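Local coordinates for adenylate cyclase (Hippeastrum hybrid cultivar, PDB 6YP4), which acts chiefly as a triphosphatase that hydrolyses inorganic triphosphate, with only a doubtful adenylyl cyclase role, and binds magnesium and a GTP analogue, at residues A[47-52]-A[64-70]. Sequence-based numbering, arbitrary orientation.
Sequences VFSALR and LSLKSRP. With GCP (phosphomethylphosphonic acid guanylate ester), chain B.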
# COMPACT_ATOMS: atom_id res chain seq x y z
N VAL A 47 -2.94 -27.35 -9.93
CA VAL A 47 -3.63 -26.36 -10.75
C VAL A 47 -2.89 -25.02 -10.73
O VAL A 47 -3.48 -23.99 -11.05
CB VAL A 47 -5.10 -26.22 -10.33
CG1 VAL A 47 -5.79 -27.57 -10.37
CG2 VAL A 47 -5.20 -25.61 -8.94
N PHE A 48 -1.62 -25.03 -10.32
CA PHE A 48 -0.73 -23.87 -10.46
C PHE A 48 -1.12 -22.74 -9.51
O PHE A 48 -1.07 -21.56 -9.88
CB PHE A 48 -0.68 -23.40 -11.91
CG PHE A 48 -0.43 -24.52 -12.88
CD1 PHE A 48 0.62 -25.41 -12.67
CD2 PHE A 48 -1.25 -24.72 -13.98
CE1 PHE A 48 0.85 -26.46 -13.55
CE2 PHE A 48 -1.03 -25.76 -14.87
CZ PHE A 48 0.03 -26.63 -14.65
N SER A 49 -1.48 -23.09 -8.28
CA SER A 49 -2.01 -22.15 -7.31
C SER A 49 -1.19 -22.22 -6.03
O SER A 49 -0.68 -23.28 -5.66
CB SER A 49 -3.49 -22.44 -7.00
OG SER A 49 -4.32 -22.18 -8.12
N ALA A 50 -1.10 -21.08 -5.36
CA ALA A 50 -0.31 -20.90 -4.16
C ALA A 50 -1.17 -20.21 -3.10
O ALA A 50 -1.73 -19.14 -3.37
CB ALA A 50 0.93 -20.06 -4.46
N LEU A 51 -1.29 -20.83 -1.92
CA LEU A 51 -2.05 -20.26 -0.80
C LEU A 51 -1.07 -19.88 0.30
O LEU A 51 -0.41 -20.75 0.89
CB LEU A 51 -3.09 -21.27 -0.30
CG LEU A 51 -4.03 -20.94 0.87
CD1 LEU A 51 -4.91 -19.77 0.53
CD2 LEU A 51 -4.88 -22.18 1.16
N ARG A 52 -0.98 -18.57 0.57
CA ARG A 52 0.02 -17.98 1.46
C ARG A 52 -0.65 -17.28 2.62
O ARG A 52 -1.63 -16.55 2.43
CB ARG A 52 0.88 -16.97 0.68
CG ARG A 52 2.08 -16.33 1.45
CD ARG A 52 2.80 -15.30 0.57
NE ARG A 52 1.97 -14.12 0.27
CZ ARG A 52 2.19 -13.27 -0.73
NH1 ARG A 52 3.21 -13.46 -1.56
NH2 ARG A 52 1.40 -12.23 -0.91
N LEU A 64 -3.92 -13.03 3.92
CA LEU A 64 -4.18 -14.31 3.27
C LEU A 64 -4.30 -14.10 1.77
O LEU A 64 -4.93 -13.14 1.33
CB LEU A 64 -5.46 -14.95 3.82
CG LEU A 64 -6.06 -16.20 3.18
CD1 LEU A 64 -5.20 -17.42 3.54
CD2 LEU A 64 -7.48 -16.40 3.70
N SER A 65 -3.71 -15.00 0.97
CA SER A 65 -3.77 -14.80 -0.48
C SER A 65 -3.81 -16.12 -1.24
O SER A 65 -3.16 -17.09 -0.85
CB SER A 65 -2.59 -13.97 -1.00
OG SER A 65 -1.35 -14.58 -0.72
N LEU A 66 -4.56 -16.12 -2.33
CA LEU A 66 -4.51 -17.20 -3.31
C LEU A 66 -3.99 -16.62 -4.61
O LEU A 66 -4.54 -15.64 -5.12
CB LEU A 66 -5.89 -17.84 -3.50
CG LEU A 66 -5.99 -18.95 -4.55
CD1 LEU A 66 -5.15 -20.16 -4.12
CD2 LEU A 66 -7.43 -19.35 -4.74
N LYS A 67 -2.90 -17.19 -5.13
CA LYS A 67 -2.31 -16.73 -6.39
C LYS A 67 -2.28 -17.88 -7.38
O LYS A 67 -1.83 -18.98 -7.04
CB LYS A 67 -0.90 -16.19 -6.17
CG LYS A 67 -0.83 -14.83 -5.56
CD LYS A 67 0.55 -14.60 -5.02
CE LYS A 67 0.94 -13.14 -5.05
NZ LYS A 67 2.22 -12.98 -5.79
N SER A 68 -2.72 -17.62 -8.61
CA SER A 68 -3.00 -18.69 -9.56
C SER A 68 -2.43 -18.38 -10.93
O SER A 68 -2.50 -17.24 -11.41
CB SER A 68 -4.50 -18.93 -9.67
OG SER A 68 -5.04 -19.32 -8.42
N ARG A 69 -1.90 -19.43 -11.57
CA ARG A 69 -1.38 -19.43 -12.94
C ARG A 69 -0.49 -18.22 -13.22
O ARG A 69 -0.87 -17.35 -14.01
CB ARG A 69 -2.54 -19.50 -13.93
CG ARG A 69 -3.27 -20.84 -13.89
CD ARG A 69 -4.60 -20.83 -14.61
NE ARG A 69 -5.56 -19.93 -13.97
CZ ARG A 69 -6.27 -20.24 -12.89
NH1 ARG A 69 -6.12 -21.43 -12.31
NH2 ARG A 69 -7.12 -19.36 -12.37
N PRO A 70 0.69 -18.13 -12.59
CA PRO A 70 1.58 -16.99 -12.87
C PRO A 70 2.26 -17.13 -14.23
O PRO A 70 2.51 -18.23 -14.71
CB PRO A 70 2.61 -17.05 -11.74
CG PRO A 70 2.53 -18.42 -11.21
CD PRO A 70 1.14 -18.91 -11.42
PG GCP B . 6.34 -10.99 -4.96
O1G GCP B . 7.35 -10.75 -6.04
O2G GCP B . 7.03 -11.10 -3.61
O3G GCP B . 5.58 -12.26 -5.25
C3B GCP B . 5.19 -9.57 -4.92
PB GCP B . 3.90 -9.90 -3.64
O1B GCP B . 3.45 -11.34 -3.63
O2B GCP B . 4.36 -9.45 -2.28
O3A GCP B . 2.61 -8.98 -4.09
PA GCP B . 1.38 -8.74 -3.03
O1A GCP B . 0.09 -8.87 -3.82
O2A GCP B . 1.46 -9.83 -1.98
O5' GCP B . 1.54 -7.23 -2.28
C5' GCP B . 2.49 -6.31 -2.80
C4' GCP B . 2.07 -5.81 -4.25
O4' GCP B . 0.56 -5.41 -4.37
C3' GCP B . 2.71 -4.74 -4.52
O3' GCP B . 3.19 -4.78 -5.89
C2' GCP B . 1.69 -3.44 -4.22
O2' GCP B . 1.83 -2.37 -5.23
C1' GCP B . 0.49 -3.87 -4.13
N9 GCP B . -0.05 -3.56 -2.74
C8 GCP B . -0.01 -4.49 -1.78
N7 GCP B . -0.55 -3.98 -0.66
C5 GCP B . -0.93 -2.72 -0.93
C6 GCP B . -1.53 -1.74 -0.15
O6 GCP B . -1.81 -1.96 0.98
N1 GCP B . -1.81 -0.54 -0.68
C2 GCP B . -1.50 -0.29 -1.98
N2 GCP B . -1.84 1.05 -2.44
N3 GCP B . -0.90 -1.24 -2.74
C4 GCP B . -0.62 -2.46 -2.21
O HOH W 1 -0.72 -16.51 -2.58
O HOH W 2 -0.46 -13.48 1.83
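Arg52 and Lys67 stand on one face of an antiparallel strand pair and meet at a single oxygen of the bound GTP analogue. The guanidinium works edge-on: NH1 gives GCP O1B a nearly straight bond (N-H...O 170°) lying in the guanidinium plane, while NH2 makes a short but distinctly bent 2.6 Å bond to GCP O2A on the neighbouring phosphate. Lys67 NZ reaches the same O1B at 3.0 Å. Arg52 leaves the sheet extended, CG opposite the backbone N, then bends at chi3 (67°), which brings NE near Ser65 OG. There water 2 accepts from NE and also bonds Ser65 OG; water 1 ties OG to the carbonyl of Ala50. Replacing Arg52 by a leucine would probably cost O1B its NH1 bond, leaving Lys67 as the donor to it from these two segments, and deprive O2A of NH2 and water 2 of NE.

Paired two-way backbone bonds at Ala50-Lys67 and Arg52-Ser65 fix the register, and the axes of 49-52 and 64-68 run at 165°, within the hairpin of strands 49-56 and 61-73. This belongs to the CYTH fold, an antiparallel barrel or tunnel whose interior holds triphosphate; Arg54, Arg137 and Lys195 also bond the ligand, and Glu83 sits beside Ser65.

The opposite face is apolar until its end. Leu51 CD1 meets Leu64 CD1 at 3.8 Å, and Leu66 CD1 lies 4.0 Å from Ser49 CB; helix 109-118 packs on Leu64 and Leu66. Farther along, Ser49 OG and Ser68 OG hydrogen-bond at 3.0 Å, each beside its own backbone N. Phe48, at the Schellman end of helix 43-46, accepts Arg69 N at its carbonyl, and the Arg69 guanidinium, one face over Ser68 CB, forms a salt bridge with Glu80.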